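VIN1 (Oscarella pearsei, PDB 6BFI) probably binds actin filaments and may play a role in cell-cell adhesion, as a sponge member of the vinculin/alpha-catenin family. Local coordinates at residues Phe5-Lys8 / Thr9-Ser12; Ser270-His273 / Met274-Ala278; Val25-His28 / Glu29-Glu32. All blocks are in the same frame, centred on the assembly; numbering follows the deposited sequence.

Contact 1: residues Phe5-Lys8 / Thr9-Ser12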
loop_
_atom_site.group_PDB
_atom_site.type_symbol
_atom_site.label_atom_id
_atom_site.label_comp_id
_atom_site.label_asym_id
_atom_site.label_seq_id
_atom_site.Cartn_x
_atom_site.Cartn_y
_atom_site.Cartn_z
ATOM N N PHE A 5 -13.450 -15.682 -11.132
ATOM C CA PHE A 5 -13.619 -14.401 -11.810
ATOM C C PHE A 5 -12.330 -13.588 -11.793
ATOM O O PHE A 5 -12.377 -12.355 -11.736
ATOM C CB PHE A 5 -14.760 -13.577 -11.194
ATOM C CG PHE A 5 -15.229 -14.085 -9.861
ATOM C CD1 PHE A 5 -14.452 -13.918 -8.725
ATOM C CD2 PHE A 5 -16.454 -14.719 -9.744
ATOM C CE1 PHE A 5 -14.888 -14.383 -7.494
ATOM C CE2 PHE A 5 -16.897 -15.185 -8.520
ATOM C CZ PHE A 5 -16.114 -15.017 -7.393
ATOM N N HIS A 6 -11.178 -14.258 -11.844
ATOM C CA HIS A 6 -9.879 -13.596 -11.873
ATOM C C HIS A 6 -9.526 -13.052 -13.250
ATOM O O HIS A 6 -8.439 -12.487 -13.415
ATOM C CB HIS A 6 -8.786 -14.565 -11.409
ATOM C CG HIS A 6 -8.728 -15.834 -12.203
ATOM N ND1 HIS A 6 -7.762 -16.072 -13.157
ATOM C CD2 HIS A 6 -9.521 -16.932 -12.187
ATOM C CE1 HIS A 6 -7.959 -17.264 -13.692
ATOM N NE2 HIS A 6 -9.020 -17.805 -13.122
ATOM N N THR A 7 -10.421 -13.190 -14.225
ATOM C CA THR A 7 -10.165 -12.828 -15.609
ATOM C C THR A 7 -11.343 -12.022 -16.141
ATOM O O THR A 7 -12.500 -12.329 -15.835
ATOM C CB THR A 7 -9.929 -14.097 -16.451
ATOM O OG1 THR A 7 -8.543 -14.465 -16.391
ATOM C CG2 THR A 7 -10.334 -13.898 -17.894
ATOM N N LYS A 8 -11.040 -10.976 -16.919
ATOM C CA LYS A 8 -12.091 -10.127 -17.475
ATOM C C LYS A 8 -13.056 -10.914 -18.353
ATOM O O LYS A 8 -14.242 -10.574 -18.427
ATOM C CB LYS A 8 -11.474 -8.976 -18.269
ATOM C CG LYS A 8 -10.721 -7.972 -17.416
ATOM C CD LYS A 8 -10.021 -6.930 -18.275
ATOM C CE LYS A 8 -9.319 -5.892 -17.418
ATOM N NZ LYS A 8 -8.649 -4.856 -18.253
ATOM N N THR A 9 -12.572 -11.956 -19.032
ATOM C CA THR A 9 -13.469 -12.823 -19.790
ATOM C C THR A 9 -14.376 -13.620 -18.862
ATOM O O THR A 9 -15.579 -13.760 -19.126
ATOM C CB THR A 9 -12.658 -13.762 -20.684
ATOM O OG1 THR A 9 -11.895 -12.991 -21.620
ATOM C CG2 THR A 9 -13.577 -14.711 -21.441
ATOM N N LEU A 10 -13.816 -14.147 -17.769
ATOM C CA LEU A 10 -14.613 -14.889 -16.796
ATOM C C LEU A 10 -15.743 -14.032 -16.242
ATOM O O LEU A 10 -16.914 -14.416 -16.304
ATOM C CB LEU A 10 -13.720 -15.391 -15.663
ATOM C CG LEU A 10 -13.064 -16.757 -15.854
ATOM C CD1 LEU A 10 -12.062 -17.020 -14.744
ATOM C CD2 LEU A 10 -14.120 -17.844 -15.881
ATOM N N GLU A 11 -15.405 -12.864 -15.692
ATOM C CA GLU A 11 -16.428 -11.969 -15.162
ATOM C C GLU A 11 -17.400 -11.534 -16.251
ATOM O O GLU A 11 -18.620 -11.506 -16.035
ATOM C CB GLU A 11 -15.764 -10.756 -14.511
ATOM C CG GLU A 11 -16.695 -9.578 -14.281
ATOM C CD GLU A 11 -15.970 -8.366 -13.724
ATOM O OE1 GLU A 11 -14.972 -8.549 -12.993
ATOM O OE2 GLU A 11 -16.398 -7.230 -14.021
ATOM N N SER A 12 -16.876 -11.215 -17.436
ATOM C CA SER A 12 -17.716 -10.715 -18.520
ATOM C C SER A 12 -18.773 -11.731 -18.928
ATOM O O SER A 12 -19.908 -11.358 -19.247
ATOM C CB SER A 12 -16.849 -10.327 -19.716
ATOM O OG SER A 12 -17.644 -9.882 -20.800
#
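Leu10 reaches back across the N-terminus of helix 8-32, in this all-helical vinculin-family protein, to His6 and the N-cap residue Thr7. Its CD1 methyl lies 3.5 Å from His6 NE2, meeting the imidazole at a slant, and 4.0 Å from Thr7 CB. With chi1 at 56° the CG of His6 lies between its own backbone N and carbonyl carbon, and the ring comes round to Leu10. The hydroxyl of Thr7 makes no capping bond: OG1 has a weak hydrogen bond to Asp127 instead, while CG2 packs 3.6 Å from Thr9 CB. The first helical turn is closed by backbone bonds from the amides of Glu11 and Ser12 to the carbonyls of Thr7 and Lys8. Farther out, His6 and Leu10 rest on helix 102-145 through Met124 and Leu123, and the ring of Phe5 packs on Ile772 and Leu773 of helix 763-778. Backbone hydrogen bonds between His6 and Thr183 and between Lys8 and Glu181 tie the entry to the loop after helix 154-178, where Lys8 NZ bonds Pro180 O. At the cap itself, Thr7 O receives Glu11 N at 3.0 Å in an almost straight bond, N-H...O 169°.

Contact 2: residues Ser270-His273 / Met274-Ala278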
loop_
_atom_site.group_PDB
_atom_site.type_symbol
_atom_site.label_atom_id
_atom_site.label_comp_id
_atom_site.label_asym_id
_atom_site.label_seq_id
_atom_site.Cartn_x
_atom_site.Cartn_y
_atom_site.Cartn_z
ATOM N N SER A 270 -2.983 2.223 12.948
ATOM C CA SER A 270 -3.728 1.812 14.133
ATOM C C SER A 270 -3.168 2.454 15.394
ATOM O O SER A 270 -3.919 2.701 16.343
ATOM C CB SER A 270 -3.721 0.290 14.263
ATOM O OG SER A 270 -4.412 -0.310 13.182
ATOM N N LEU A 271 -1.861 2.718 15.430
ATOM C CA LEU A 271 -1.295 3.475 16.540
ATOM C C LEU A 271 -1.828 4.900 16.548
ATOM O O LEU A 271 -2.251 5.410 17.592
ATOM C CB LEU A 271 0.231 3.467 16.463
ATOM C CG LEU A 271 0.929 2.235 17.038
ATOM C CD1 LEU A 271 2.409 2.239 16.679
ATOM C CD2 LEU A 271 0.741 2.178 18.547
ATOM N N ALA A 272 -1.816 5.561 15.387
ATOM C CA ALA A 272 -2.374 6.906 15.297
ATOM C C ALA A 272 -3.847 6.916 15.682
ATOM O O ALA A 272 -4.298 7.787 16.440
ATOM C CB ALA A 272 -2.186 7.456 13.884
ATOM N N HIS A 273 -4.612 5.944 15.176
ATOM C CA HIS A 273 -6.031 5.876 15.503
ATOM C C HIS A 273 -6.242 5.648 16.994
ATOM O O HIS A 273 -7.171 6.205 17.587
ATOM C CB HIS A 273 -6.704 4.772 14.688
ATOM C CG HIS A 273 -8.197 4.789 14.768
ATOM N ND1 HIS A 273 -8.905 3.979 15.629
ATOM C CD2 HIS A 273 -9.117 5.522 14.098
ATOM C CE1 HIS A 273 -10.198 4.208 15.480
ATOM N NE2 HIS A 273 -10.353 5.141 14.558
ATOM N N MET A 274 -5.384 4.839 17.618
ATOM C CA MET A 274 -5.487 4.623 19.058
ATOM C C MET A 274 -5.174 5.902 19.829
ATOM O O MET A 274 -5.858 6.227 20.809
ATOM C CB MET A 274 -4.558 3.485 19.480
ATOM C CG MET A 274 -4.634 3.119 20.952
ATOM S SD MET A 274 -3.550 1.742 21.377
ATOM C CE MET A 274 -4.401 0.382 20.580
ATOM N N PHE A 275 -4.144 6.638 19.401
ATOM C CA PHE A 275 -3.857 7.947 19.980
ATOM C C PHE A 275 -5.083 8.851 19.918
ATOM O O PHE A 275 -5.472 9.465 20.919
ATOM C CB PHE A 275 -2.683 8.599 19.244
ATOM C CG PHE A 275 -1.348 8.393 19.907
ATOM C CD1 PHE A 275 -0.596 7.255 19.653
ATOM C CD2 PHE A 275 -0.837 9.347 20.772
ATOM C CE1 PHE A 275 0.636 7.071 20.259
ATOM C CE2 PHE A 275 0.393 9.166 21.381
ATOM C CZ PHE A 275 1.128 8.029 21.125
ATOM N N HIS A 276 -5.712 8.932 18.744
ATOM C CA HIS A 276 -6.824 9.858 18.563
ATOM C C HIS A 276 -8.050 9.420 19.356
ATOM O O HIS A 276 -8.771 10.260 19.909
ATOM C CB HIS A 276 -7.153 9.984 17.076
ATOM C CG HIS A 276 -5.982 10.384 16.233
ATOM N ND1 HIS A 276 -6.012 10.358 14.855
ATOM C CD2 HIS A 276 -4.746 10.824 16.573
ATOM C CE1 HIS A 276 -4.845 10.761 14.383
ATOM N NE2 HIS A 276 -4.060 11.050 15.405
ATOM N N GLN A 277 -8.301 8.111 19.421
ATOM C CA GLN A 277 -9.419 7.603 20.209
ATOM C C GLN A 277 -9.210 7.869 21.693
ATOM O O GLN A 277 -10.162 8.198 22.413
ATOM C CB GLN A 277 -9.599 6.107 19.952
ATOM C CG GLN A 277 -10.126 5.773 18.569
ATOM C CD GLN A 277 -11.639 5.818 18.496
ATOM O OE1 GLN A 277 -12.327 5.163 19.279
ATOM N NE2 GLN A 277 -12.165 6.594 17.555
ATOM N N ALA A 278 -7.972 7.727 22.169
ATOM C CA ALA A 278 -7.689 8.021 23.569
ATOM C C ALA A 278 -7.821 9.514 23.852
ATOM O O ALA A 278 -8.306 9.908 24.920
ATOM C CB ALA A 278 -6.295 7.517 23.938
#
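On helix 268-283, one of the many helices that build this all-helical vinculin fold, His273 and Gln277 form an i to i+4 pair along one side. Their flat groups run alongside each other with planes only 6° apart. Gln277 CG, anti to its carbonyl carbon (chi1 -70°), comes within 3.5 Å of His273 CE1; a bend at chi2 (-86°) then lays the amide beside the imidazole, Gln277 NE2 sitting 3.7 Å from His273 CE1. One residue earlier the same spacing gives a different contact: the carbonyl oxygen of Ala272 lies over one face of the His276 imidazole, 3.1 Å from His276 CG, while also accepting the His276 backbone amide. Leu271 O likewise serves Phe275 twice, taking its N-H and touching the ring edge in plane, 3.2 Å from Phe275 CD1. Phe275 carries this helix into its bundle, against Cys298 of helix 289-306 and Leu357 and Ile364 of helix 344-375. His276 NE2 is hydrogen-bonded to Glu361 on that second helix, and its side chain also touches Arg621. The carboxylate and the carbonyl oxygen could favour a proton on His276, whereas the positive charge of Arg621 would oppose it.

Contact 3: residues Val25-His28 / Glu29-Glu32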
loop_
_atom_site.group_PDB
_atom_site.type_symbol
_atom_site.label_atom_id
_atom_site.label_comp_id
_atom_site.label_asym_id
_atom_site.label_seq_id
_atom_site.Cartn_x
_atom_site.Cartn_y
_atom_site.Cartn_z
ATOM N N VAL A 25 -34.671 -17.446 -10.062
ATOM C CA VAL A 25 -35.038 -17.724 -8.674
ATOM C C VAL A 25 -36.037 -16.688 -8.166
ATOM O O VAL A 25 -37.017 -17.026 -7.487
ATOM C CB VAL A 25 -33.778 -17.784 -7.792
ATOM C CG1 VAL A 25 -34.160 -17.969 -6.331
ATOM C CG2 VAL A 25 -32.863 -18.908 -8.254
ATOM N N LEU A 26 -35.812 -15.412 -8.498
ATOM C CA LEU A 26 -36.711 -14.355 -8.042
ATOM C C LEU A 26 -38.119 -14.540 -8.599
ATOM O O LEU A 26 -39.106 -14.312 -7.894
ATOM C CB LEU A 26 -36.157 -12.986 -8.438
ATOM C CG LEU A 26 -34.816 -12.535 -7.850
ATOM C CD1 LEU A 26 -34.370 -11.223 -8.483
ATOM C CD2 LEU A 26 -34.904 -12.398 -6.341
ATOM N N PHE A 27 -38.230 -14.941 -9.869
ATOM C CA PHE A 27 -39.542 -15.210 -10.451
ATOM C C PHE A 27 -40.198 -16.417 -9.796
ATOM O O PHE A 27 -41.406 -16.399 -9.514
ATOM C CB PHE A 27 -39.413 -15.436 -11.957
ATOM C CG PHE A 27 -39.458 -14.177 -12.770
ATOM C CD1 PHE A 27 -40.414 -13.207 -12.526
ATOM C CD2 PHE A 27 -38.541 -13.966 -13.788
ATOM C CE1 PHE A 27 -40.455 -12.048 -13.283
ATOM C CE2 PHE A 27 -38.575 -12.809 -14.545
ATOM C CZ PHE A 27 -39.531 -11.851 -14.293
ATOM N N HIS A 28 -39.425 -17.480 -9.558
ATOM C CA HIS A 28 -39.989 -18.660 -8.911
ATOM C C HIS A 28 -40.540 -18.324 -7.534
ATOM O O HIS A 28 -41.606 -18.814 -7.149
ATOM C CB HIS A 28 -38.946 -19.766 -8.800
ATOM C CG HIS A 28 -39.432 -20.970 -8.058
ATOM N ND1 HIS A 28 -40.486 -21.741 -8.498
ATOM C CD2 HIS A 28 -39.021 -21.526 -6.893
ATOM C CE1 HIS A 28 -40.696 -22.726 -7.645
ATOM N NE2 HIS A 28 -39.821 -22.619 -6.661
ATOM N N GLU A 29 -39.825 -17.496 -6.769
ATOM C CA GLU A 29 -40.362 -17.070 -5.483
ATOM C C GLU A 29 -41.488 -16.057 -5.640
ATOM O O GLU A 29 -42.315 -15.923 -4.732
ATOM C CB GLU A 29 -39.249 -16.499 -4.605
ATOM C CG GLU A 29 -38.396 -17.568 -3.941
ATOM C CD GLU A 29 -37.862 -17.133 -2.591
ATOM O OE1 GLU A 29 -36.653 -17.323 -2.336
ATOM O OE2 GLU A 29 -38.652 -16.592 -1.787
ATOM N N GLN A 30 -41.540 -15.351 -6.771
ATOM C CA GLN A 30 -42.643 -14.434 -7.029
ATOM C C GLN A 30 -43.939 -15.189 -7.291
ATOM O O GLN A 30 -45.020 -14.709 -6.932
ATOM C CB GLN A 30 -42.299 -13.526 -8.208
ATOM C CG GLN A 30 -43.370 -12.513 -8.570
ATOM C CD GLN A 30 -42.895 -11.521 -9.613
ATOM O OE1 GLN A 30 -41.783 -10.996 -9.527
ATOM N NE2 GLN A 30 -43.734 -11.264 -10.612
ATOM N N ALA A 31 -43.854 -16.368 -7.908
ATOM C CA ALA A 31 -45.025 -17.217 -8.081
ATOM C C ALA A 31 -45.291 -18.097 -6.869
ATOM O O ALA A 31 -46.440 -18.488 -6.635
ATOM C CB ALA A 31 -44.868 -18.091 -9.329
ATOM N N GLU A 32 -44.253 -18.415 -6.091
ATOM C CA GLU A 32 -44.446 -19.189 -4.869
ATOM C C GLU A 32 -45.256 -18.403 -3.848
ATOM O O GLU A 32 -46.135 -18.960 -3.178
ATOM C CB GLU A 32 -43.093 -19.594 -4.285
ATOM C CG GLU A 32 -43.182 -20.463 -3.039
ATOM C CD GLU A 32 -43.550 -21.901 -3.353
ATOM O OE1 GLU A 32 -43.202 -22.377 -4.456
ATOM O OE2 GLU A 32 -44.187 -22.555 -2.500
#
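Extended first torsions send His28 and Glu32 out from the C-terminal turns of helix 8-32, in the all-helical vinculin fold, in the same direction: both carry CG anti to the backbone N. Glu32 then bends at chi2 (76°), which brings its carboxylate back beside the imidazole, OE1 lying 4.0 Å from His28 NE2. The distance is too long for a bond, and the two planes are turned well away from parallel. At this separation any attraction would be electrostatic and would depend on the protonation of His28, which Lys105 close by could disfavour. Glu32 OE1 accepts a hydrogen bond from Gln99 NE2.

Phe27 and Gln30, three residues apart, make a second pair. The straight glutamine chain runs alongside the phenyl ring, and Gln30 OE1 comes obliquely to within 4.0 Å of Phe27 CD1. Beneath these side chains the i to i+4 backbone bonds of the helix run from Glu29 N to Val25 O at 2.9 Å through to Glu32 N to His28 O, also 2.9 Å. The bond from Gln30 N to Leu26 O is the most bent of the four, with an N-H...O angle of 133°.

The carboxylate of Glu29 leads away from this turn: OE2 accepts the amide of Arg717, just before helix 718-745, and OE1 that of Ala720 in its first turn, a position where the helix end would be expected to stabilise the negative charge. Val25 and Leu26 pack on that same helix through Ile723, Ala720 and Lys727, while His28 lies against Lys105 and Leu108 of helix 102-145, so that the end of helix 8-32 is packed against both.

Overall arrangement
Contacts 1 and 3 mark the two ends of helix 8-32: the first is its entry, the second its last turns, with centres 28 Å apart and nearest atoms about 16 Å apart. Helix 102-145 touches both ends, and each also meets a part of the C-terminal region, helix 763-778 at the entry and helix 718-745 at the exit. Contact 2 belongs to a different group of helices, formed with 289-306 and 344-375; its centre lies 40 Å from that of contact 1, on the opposite side of the chain's centre, and 49 Å from that of contact 3. None of the three touches another.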